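Local coordinates for protein dihydrodipicolinate synthase (Aquifex aeolicus, PDB 2EHH) that probably catalyses the condensation of pyruvate with aspartate semialdehyde to 4-hydroxy-tetrahydrodipicolinate, a step of lysine biosynthesis, through a Schiff-base intermediate, at residues 28-36 against 207-215; 254-264 against 278-286. All blocks are in the same frame, centred on the assembly; numbering follows the deposited sequence.

Overall arrangement
The chain folds as a TIM barrel of eight parallel strands followed by a C-terminal helical region, and the two contacts sample these two parts. Contact 1 lies in the helical layer round the barrel, where the end of helix 20-31 meets the start of helix 211-223 and the seam between the first and last strands is closed. Contact 2 pairs helix 250-258 with helix 275-287. Their centres are about 17 Å apart, yet they touch: F29 CD2 lies 3.4 Å from M261 CE, and V209 packs on A255, C256 and L259. The predicted pyruvate-binding residue T44 has its side chain about 4 Å from that of N208 in contact 1 and about 10 Å from that of A255 in contact 2.

Contact 1: 28-36 against 207-215; sequences EFHVDNGTD and NNVMPREVK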
loop_
_atom_site.group_PDB
_atom_site.type_symbol
_atom_site.label_atom_id
_atom_site.label_comp_id
_atom_site.label_asym_id
_atom_site.label_seq_id
_atom_site.Cartn_x
_atom_site.Cartn_y
_atom_site.Cartn_z
ATOM N N GLU A 28 -24.768 -11.214 30.781
ATOM C CA GLU A 28 -25.241 -12.521 31.234
ATOM C C GLU A 28 -25.104 -13.526 30.095
ATOM O O GLU A 28 -24.762 -14.690 30.309
ATOM C CB GLU A 28 -26.707 -12.424 31.670
ATOM C CG GLU A 28 -26.934 -11.441 32.806
ATOM C CD GLU A 28 -26.244 -11.865 34.091
ATOM O OE1 GLU A 28 -25.941 -10.980 34.917
ATOM O OE2 GLU A 28 -26.011 -13.078 34.280
ATOM N N PHE A 29 -25.380 -13.065 28.880
ATOM C CA PHE A 29 -25.276 -13.900 27.689
ATOM C C PHE A 29 -23.886 -14.532 27.628
ATOM O O PHE A 29 -23.744 -15.735 27.396
ATOM C CB PHE A 29 -25.524 -13.040 26.443
ATOM C CG PHE A 29 -25.359 -13.770 25.136
ATOM C CD1 PHE A 29 -26.173 -14.851 24.809
ATOM C CD2 PHE A 29 -24.412 -13.342 24.208
ATOM C CE1 PHE A 29 -26.050 -15.491 23.576
ATOM C CE2 PHE A 29 -24.281 -13.974 22.972
ATOM C CZ PHE A 29 -25.101 -15.049 22.653
ATOM N N HIS A 30 -22.856 -13.723 27.849
ATOM C CA HIS A 30 -21.496 -14.241 27.792
ATOM C C HIS A 30 -21.094 -15.070 28.997
ATOM O O HIS A 30 -20.288 -15.989 28.876
ATOM C CB HIS A 30 -20.505 -13.103 27.555
ATOM C CG HIS A 30 -20.522 -12.611 26.143
ATOM N ND1 HIS A 30 -21.243 -11.506 25.749
ATOM C CD2 HIS A 30 -20.019 -13.158 25.011
ATOM C CE1 HIS A 30 -21.188 -11.395 24.432
ATOM N NE2 HIS A 30 -20.452 -12.385 23.961
ATOM N N VAL A 31 -21.658 -14.758 30.158
ATOM C CA VAL A 31 -21.340 -15.532 31.349
ATOM C C VAL A 31 -21.808 -16.976 31.149
ATOM O O VAL A 31 -21.077 -17.917 31.438
ATOM C CB VAL A 31 -22.024 -14.950 32.616
ATOM C CG1 VAL A 31 -21.892 -15.932 33.780
ATOM C CG2 VAL A 31 -21.383 -13.624 32.989
ATOM N N ASP A 32 -23.020 -17.164 30.641
ATOM C CA ASP A 32 -23.495 -18.527 30.464
ATOM C C ASP A 32 -23.163 -19.178 29.125
ATOM O O ASP A 32 -23.662 -20.255 28.821
ATOM C CB ASP A 32 -25.000 -18.610 30.754
ATOM C CG ASP A 32 -25.818 -17.656 29.917
ATOM O OD1 ASP A 32 -26.946 -17.316 30.345
ATOM O OD2 ASP A 32 -25.342 -17.255 28.834
ATOM N N ASN A 33 -22.309 -18.539 28.331
ATOM C CA ASN A 33 -21.920 -19.122 27.055
ATOM C C ASN A 33 -20.426 -19.410 26.948
ATOM O O ASN A 33 -19.903 -19.619 25.853
ATOM C CB ASN A 33 -22.383 -18.244 25.891
ATOM C CG ASN A 33 -23.813 -18.535 25.488
ATOM O OD1 ASN A 33 -24.139 -19.654 25.084
ATOM N ND2 ASN A 33 -24.678 -17.535 25.603
ATOM N N GLY A 34 -19.741 -19.409 28.088
ATOM C CA GLY A 34 -18.323 -19.726 28.107
ATOM C C GLY A 34 -17.287 -18.665 27.784
ATOM O O GLY A 34 -16.093 -18.964 27.798
ATOM N N THR A 35 -17.706 -17.438 27.497
ATOM C CA THR A 35 -16.742 -16.389 27.176
ATOM C C THR A 35 -15.836 -16.124 28.383
ATOM O O THR A 35 -16.303 -16.041 29.518
ATOM C CB THR A 35 -17.466 -15.099 26.744
ATOM O OG1 THR A 35 -18.367 -15.406 25.672
ATOM C CG2 THR A 35 -16.467 -14.055 26.256
ATOM N N ASP A 36 -14.535 -16.001 28.135
ATOM C CA ASP A 36 -13.572 -15.784 29.209
ATOM C C ASP A 36 -13.522 -14.354 29.732
ATOM O O ASP A 36 -13.306 -14.129 30.925
ATOM C CB ASP A 36 -12.179 -16.214 28.748
ATOM C CG ASP A 36 -12.109 -17.692 28.428
ATOM O OD1 ASP A 36 -12.324 -18.507 29.350
ATOM O OD2 ASP A 36 -11.846 -18.043 27.258
ATOM N N ASN A 207 -17.554 -13.271 18.410
ATOM C CA ASN A 207 -17.947 -13.732 19.737
ATOM C C ASN A 207 -19.294 -13.166 20.174
ATOM O O ASN A 207 -19.998 -13.768 20.982
ATOM C CB ASN A 207 -16.898 -13.309 20.767
ATOM C CG ASN A 207 -16.112 -14.467 21.286
ATOM O OD1 ASN A 207 -16.529 -15.616 21.146
ATOM N ND2 ASN A 207 -14.976 -14.185 21.906
ATOM N N ASN A 208 -19.626 -11.989 19.658
ATOM C CA ASN A 208 -20.878 -11.324 19.995
ATOM C C ASN A 208 -22.114 -12.138 19.629
ATOM O O ASN A 208 -23.150 -12.015 20.282
ATOM C CB ASN A 208 -20.960 -9.967 19.288
ATOM C CG ASN A 208 -20.189 -8.883 20.006
ATOM O OD1 ASN A 208 -20.650 -8.343 21.012
ATOM N ND2 ASN A 208 -19.005 -8.555 19.494
ATOM N N VAL A 209 -22.007 -12.970 18.595
ATOM C CA VAL A 209 -23.156 -13.747 18.157
ATOM C C VAL A 209 -23.046 -15.266 18.236
ATOM O O VAL A 209 -24.065 -15.947 18.303
ATOM C CB VAL A 209 -23.569 -13.340 16.730
ATOM C CG1 VAL A 209 -23.913 -11.855 16.709
ATOM C CG2 VAL A 209 -22.453 -13.636 15.754
ATOM N N MET A 210 -21.829 -15.798 18.209
ATOM C CA MET A 210 -21.634 -17.240 18.319
ATOM C C MET A 210 -20.511 -17.522 19.315
ATOM O O MET A 210 -19.466 -18.065 18.962
ATOM C CB MET A 210 -21.317 -17.857 16.947
ATOM C CG MET A 210 -22.535 -17.950 16.031
ATOM S SD MET A 210 -22.239 -18.822 14.478
ATOM C CE MET A 210 -22.384 -20.529 14.993
ATOM N N PRO A 211 -20.727 -17.155 20.589
ATOM C CA PRO A 211 -19.789 -17.324 21.708
ATOM C C PRO A 211 -19.279 -18.749 21.892
ATOM O O PRO A 211 -18.077 -18.979 22.059
ATOM C CB PRO A 211 -20.608 -16.879 22.925
ATOM C CG PRO A 211 -21.642 -15.976 22.353
ATOM C CD PRO A 211 -22.024 -16.649 21.072
ATOM N N ARG A 212 -20.206 -19.701 21.880
ATOM C CA ARG A 212 -19.873 -21.107 22.084
ATOM C C ARG A 212 -18.918 -21.653 21.032
ATOM O O ARG A 212 -17.908 -22.277 21.363
ATOM C CB ARG A 212 -21.152 -21.949 22.109
ATOM C CG ARG A 212 -22.136 -21.539 23.197
ATOM C CD ARG A 212 -23.437 -22.315 23.089
ATOM N NE ARG A 212 -23.262 -23.729 23.403
ATOM C CZ ARG A 212 -23.340 -24.245 24.628
ATOM N NH1 ARG A 212 -23.595 -23.462 25.671
ATOM N NH2 ARG A 212 -23.165 -25.549 24.808
ATOM N N GLU A 213 -19.237 -21.410 19.766
ATOM C CA GLU A 213 -18.410 -21.894 18.669
ATOM C C GLU A 213 -17.007 -21.305 18.706
ATOM O O GLU A 213 -16.018 -22.029 18.577
ATOM C CB GLU A 213 -19.062 -21.564 17.324
ATOM C CG GLU A 213 -20.394 -22.259 17.054
ATOM C CD GLU A 213 -21.511 -21.814 17.982
ATOM O OE1 GLU A 213 -21.470 -20.668 18.485
ATOM O OE2 GLU A 213 -22.447 -22.611 18.192
ATOM N N VAL A 214 -16.916 -19.991 18.875
ATOM C CA VAL A 214 -15.610 -19.348 18.921
ATOM C C VAL A 214 -14.813 -19.921 20.080
ATOM O O VAL A 214 -13.624 -20.205 19.954
ATOM C CB VAL A 214 -15.736 -17.820 19.090
ATOM C CG1 VAL A 214 -14.358 -17.210 19.285
ATOM C CG2 VAL A 214 -16.412 -17.213 17.865
ATOM N N LYS A 215 -15.481 -20.093 21.215
ATOM C CA LYS A 215 -14.831 -20.644 22.393
ATOM C C LYS A 215 -14.232 -22.003 22.047
ATOM O O LYS A 215 -13.099 -22.304 22.420
ATOM C CB LYS A 215 -15.844 -20.792 23.534
ATOM C CG LYS A 215 -15.293 -21.479 24.780
ATOM C CD LYS A 215 -14.082 -20.749 25.335
ATOM C CE LYS A 215 -13.572 -21.422 26.600
ATOM N NZ LYS A 215 -12.352 -20.749 27.119
HETATM O O HOH W 1 -16.892 -16.997 23.711
#
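K215 reaches from near the start of helix 211-223 to D36, joining the last helix of the TIM barrel to the loop that enters its second strand, 37-40. Its CB points toward the 28-36 segment, CG is anti to the backbone N (chi1 175°), and the chain bends once, at chi2, which carries it past the carbonyl of G34: CG lies near that oxygen, CD 3.6 Å from G34 O, with CE close too. NZ then meets D36 in a salt bridge, 2.8 Å from OD2 on its syn lone pair, with a weaker bond to OD1. D36 OD2 also accepts the backbone N of S5, and a methionine in place of K215 would probably leave the D36 carboxylate without its cation. G34, at positive phi, suits a turn where a side chain would strike the preceding carbonyl and crowd K215. One turn back along the helix, the compact ring of P211 packs in, CG 3.4 Å from F29 CE2 and CB against N33 CB. H30, whose ND1 bonds L26 O, gives N207 O a weak bond from NE2. N207 ND2 bonds S5 OG, and a water joins T35 OG1, N207 OD1 and P211 O, donating to P211 O at 2.8 Å.

Contact 2: 254-264 against 278-286; sequences TACWMLGMCEK and ENKLREVLK
M258 enters helix 275-287 as a knob into a hole formed by E278, L281, R282 and L285, the close-packed centre; the axes of segments 254-258 and 278-286 cross at -57°. An unbranched thioether suits the site: extended beyond CG, it places SD 3.8 Å from L285 CD1 and sets its CE against E278, 3.5 Å from the backbone O and close to CG. The same methyl lies over one face of the R282 guanidinium, which pairs with the C-terminal carboxylate of N294. Beside it the small A255 lets the leucines come near, its CB 3.9 Å from L285 CD1.

On the more open side, where K264 and E278 are partly exposed, contact narrows to a few polar atoms and a water. K264, extended, runs its CD over the centre of one face of the W257 ring and meets E278, which comes from the opposite direction, with NZ 2.7 Å from OE1 on the syn lone pair and a weaker bond to OE2. A water bridges E278 OE2 and T254 OG1, which also bonds I250 O. Behind the apolar centre, helix 226-242 packs against helix 275-287, V242 on L281 and L239 on L285, while M261 touches L26 of helix 20-31.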
loop_
_atom_site.group_PDB
_atom_site.type_symbol
_atom_site.label_atom_id
_atom_site.label_comp_id
_atom_site.label_asym_id
_atom_site.label_seq_id
_atom_site.Cartn_x
_atom_site.Cartn_y
_atom_site.Cartn_z
ATOM N N THR A 254 -25.740 -5.049 13.901
ATOM C CA THR A 254 -26.942 -5.381 13.143
ATOM C C THR A 254 -27.331 -6.841 13.399
ATOM O O THR A 254 -28.516 -7.170 13.508
ATOM C CB THR A 254 -26.733 -5.175 11.628
ATOM O OG1 THR A 254 -26.408 -3.800 11.366
ATOM C CG2 THR A 254 -28.002 -5.543 10.864
ATOM N N ALA A 255 -26.332 -7.713 13.496
ATOM C CA ALA A 255 -26.588 -9.129 13.746
ATOM C C ALA A 255 -27.210 -9.320 15.127
ATOM O O ALA A 255 -28.154 -10.098 15.291
ATOM C CB ALA A 255 -25.291 -9.928 13.643
ATOM N N CYS A 256 -26.671 -8.620 16.119
ATOM C CA CYS A 256 -27.190 -8.712 17.480
ATOM C C CYS A 256 -28.632 -8.213 17.510
ATOM O O CYS A 256 -29.455 -8.730 18.266
ATOM C CB CYS A 256 -26.330 -7.888 18.443
ATOM S SG CYS A 256 -24.657 -8.548 18.687
ATOM N N TRP A 257 -28.934 -7.208 16.691
ATOM C CA TRP A 257 -30.291 -6.675 16.622
ATOM C C TRP A 257 -31.207 -7.761 16.076
ATOM O O TRP A 257 -32.312 -7.961 16.578
ATOM C CB TRP A 257 -30.352 -5.452 15.706
ATOM C CG TRP A 257 -31.742 -5.131 15.233
ATOM C CD1 TRP A 257 -32.771 -4.618 15.975
ATOM C CD2 TRP A 257 -32.258 -5.324 13.910
ATOM N NE1 TRP A 257 -33.897 -4.479 15.190
ATOM C CE2 TRP A 257 -33.608 -4.904 13.919
ATOM C CE3 TRP A 257 -31.709 -5.812 12.716
ATOM C CZ2 TRP A 257 -34.420 -4.955 12.777
ATOM C CZ3 TRP A 257 -32.517 -5.864 11.580
ATOM C CH2 TRP A 257 -33.857 -5.436 11.621
ATOM N N MET A 258 -30.738 -8.459 15.045
ATOM C CA MET A 258 -31.508 -9.533 14.431
ATOM C C MET A 258 -31.791 -10.643 15.439
ATOM O O MET A 258 -32.822 -11.312 15.367
ATOM C CB MET A 258 -30.757 -10.109 13.231
ATOM C CG MET A 258 -30.594 -9.132 12.080
ATOM S SD MET A 258 -29.847 -9.905 10.639
ATOM C CE MET A 258 -30.019 -8.577 9.437
ATOM N N LEU A 259 -30.866 -10.841 16.370
ATOM C CA LEU A 259 -31.031 -11.857 17.399
ATOM C C LEU A 259 -31.798 -11.304 18.592
ATOM O O LEU A 259 -31.944 -11.978 19.609
ATOM C CB LEU A 259 -29.668 -12.376 17.856
ATOM C CG LEU A 259 -29.045 -13.438 16.949
ATOM C CD1 LEU A 259 -27.671 -12.986 16.490
ATOM C CD2 LEU A 259 -28.957 -14.754 17.708
ATOM N N GLY A 260 -32.276 -10.071 18.460
ATOM C CA GLY A 260 -33.040 -9.434 19.522
ATOM C C GLY A 260 -32.250 -9.068 20.765
ATOM O O GLY A 260 -32.814 -8.974 21.856
ATOM N N MET A 261 -30.952 -8.831 20.604
ATOM C CA MET A 261 -30.094 -8.500 21.737
ATOM C C MET A 261 -29.906 -7.005 21.955
ATOM O O MET A 261 -29.351 -6.582 22.969
ATOM C CB MET A 261 -28.733 -9.168 21.547
ATOM C CG MET A 261 -28.854 -10.617 21.121
ATOM S SD MET A 261 -27.263 -11.398 20.907
ATOM C CE MET A 261 -27.003 -11.969 22.567
ATOM N N CYS A 262 -30.363 -6.204 21.003
ATOM C CA CYS A 262 -30.236 -4.760 21.120
ATOM C C CYS A 262 -31.069 -4.065 20.066
ATOM O O CYS A 262 -31.591 -4.700 19.148
ATOM C CB CYS A 262 -28.775 -4.334 20.958
ATOM S SG CYS A 262 -28.104 -4.610 19.292
ATOM N N GLU A 263 -31.195 -2.753 20.214
ATOM C CA GLU A 263 -31.943 -1.948 19.267
ATOM C C GLU A 263 -31.047 -1.707 18.064
ATOM O O GLU A 263 -29.822 -1.709 18.185
ATOM C CB GLU A 263 -32.322 -0.607 19.897
ATOM C CG GLU A 263 -33.245 -0.721 21.090
ATOM C CD GLU A 263 -34.545 -1.417 20.745
ATOM O OE1 GLU A 263 -35.252 -0.935 19.834
ATOM O OE2 GLU A 263 -34.859 -2.445 21.384
ATOM N N LYS A 264 -31.664 -1.512 16.905
ATOM C CA LYS A 264 -30.924 -1.247 15.681
ATOM C C LYS A 264 -30.623 0.248 15.702
ATOM O O LYS A 264 -31.270 1.029 15.007
ATOM C CB LYS A 264 -31.791 -1.601 14.473
ATOM C CG LYS A 264 -31.087 -1.529 13.132
ATOM C CD LYS A 264 -32.040 -1.967 12.034
ATOM C CE LYS A 264 -31.374 -1.999 10.678
ATOM N NZ LYS A 264 -32.334 -2.469 9.646
ATOM N N GLU A 278 -27.413 -5.834 4.366
ATOM C CA GLU A 278 -28.131 -6.322 5.531
ATOM C C GLU A 278 -28.815 -7.653 5.222
ATOM O O GLU A 278 -28.913 -8.516 6.089
ATOM C CB GLU A 278 -29.160 -5.294 6.005
ATOM C CG GLU A 278 -30.013 -5.776 7.169
ATOM C CD GLU A 278 -30.560 -4.640 8.019
ATOM O OE1 GLU A 278 -31.628 -4.837 8.637
ATOM O OE2 GLU A 278 -29.920 -3.562 8.087
ATOM N N ASN A 279 -29.284 -7.820 3.987
ATOM C CA ASN A 279 -29.943 -9.067 3.599
ATOM C C ASN A 279 -28.926 -10.196 3.469
ATOM O O ASN A 279 -29.228 -11.353 3.764
ATOM C CB ASN A 279 -30.704 -8.899 2.277
ATOM C CG ASN A 279 -32.065 -8.253 2.464
ATOM O OD1 ASN A 279 -32.832 -8.645 3.346
ATOM N ND2 ASN A 279 -32.378 -7.271 1.626
ATOM N N LYS A 280 -27.722 -9.859 3.018
ATOM C CA LYS A 280 -26.663 -10.851 2.879
ATOM C C LYS A 280 -26.348 -11.367 4.283
ATOM O O LYS A 280 -26.178 -12.567 4.500
ATOM C CB LYS A 280 -25.416 -10.213 2.267
ATOM C CG LYS A 280 -24.283 -11.187 1.973
ATOM C CD LYS A 280 -24.609 -12.096 0.789
ATOM C CE LYS A 280 -23.473 -13.079 0.513
ATOM N NZ LYS A 280 -23.143 -13.894 1.719
ATOM N N LEU A 281 -26.282 -10.449 5.238
ATOM C CA LEU A 281 -25.996 -10.817 6.618
ATOM C C LEU A 281 -27.074 -11.748 7.153
ATOM O O LEU A 281 -26.768 -12.796 7.713
ATOM C CB LEU A 281 -25.919 -9.571 7.501
ATOM C CG LEU A 281 -25.799 -9.831 9.008
ATOM C CD1 LEU A 281 -24.519 -10.604 9.309
ATOM C CD2 LEU A 281 -25.806 -8.499 9.749
ATOM N N ARG A 282 -28.338 -11.367 6.975
ATOM C CA ARG A 282 -29.440 -12.190 7.461
ATOM C C ARG A 282 -29.352 -13.598 6.889
ATOM O O ARG A 282 -29.538 -14.581 7.607
ATOM C CB ARG A 282 -30.793 -11.565 7.096
ATOM C CG ARG A 282 -31.995 -12.373 7.585
ATOM C CD ARG A 282 -33.303 -11.741 7.134
ATOM N NE ARG A 282 -33.481 -10.408 7.703
ATOM C CZ ARG A 282 -33.816 -10.179 8.968
ATOM N NH1 ARG A 282 -34.017 -11.195 9.798
ATOM N NH2 ARG A 282 -33.942 -8.935 9.405
ATOM N N GLU A 283 -29.059 -13.699 5.596
ATOM C CA GLU A 283 -28.957 -15.003 4.959
ATOM C C GLU A 283 -27.832 -15.841 5.543
ATOM O O GLU A 283 -27.971 -17.054 5.690
ATOM C CB GLU A 283 -28.778 -14.856 3.445
ATOM C CG GLU A 283 -30.068 -14.494 2.728
ATOM C CD GLU A 283 -31.247 -15.328 3.210
ATOM O OE1 GLU A 283 -31.165 -16.574 3.154
ATOM O OE2 GLU A 283 -32.257 -14.737 3.651
ATOM N N VAL A 284 -26.715 -15.208 5.886
ATOM C CA VAL A 284 -25.611 -15.958 6.472
ATOM C C VAL A 284 -26.005 -16.474 7.858
ATOM O O VAL A 284 -25.792 -17.645 8.183
ATOM C CB VAL A 284 -24.332 -15.094 6.591
ATOM C CG1 VAL A 284 -23.261 -15.850 7.366
ATOM C CG2 VAL A 284 -23.813 -14.748 5.202
ATOM N N LEU A 285 -26.592 -15.605 8.674
ATOM C CA LEU A 285 -26.998 -16.014 10.014
ATOM C C LEU A 285 -27.964 -17.198 9.952
ATOM O O LEU A 285 -27.897 -18.111 10.778
ATOM C CB LEU A 285 -27.645 -14.843 10.750
ATOM C CG LEU A 285 -26.750 -13.617 10.955
ATOM C CD1 LEU A 285 -27.474 -12.610 11.835
ATOM C CD2 LEU A 285 -25.439 -14.027 11.608
ATOM N N LYS A 286 -28.847 -17.182 8.960
ATOM C CA LYS A 286 -29.822 -18.252 8.780
ATOM C C LYS A 286 -29.157 -19.577 8.422
ATOM O O LYS A 286 -29.612 -20.638 8.854
ATOM C CB LYS A 286 -30.834 -17.861 7.698
ATOM C CG LYS A 286 -31.813 -16.787 8.155
ATOM C CD LYS A 286 -32.599 -16.189 6.996
ATOM C CE LYS A 286 -33.393 -17.239 6.238
ATOM N NZ LYS A 286 -34.154 -16.623 5.115
HETATM O O HOH W 2 -28.065 -2.255 9.729
#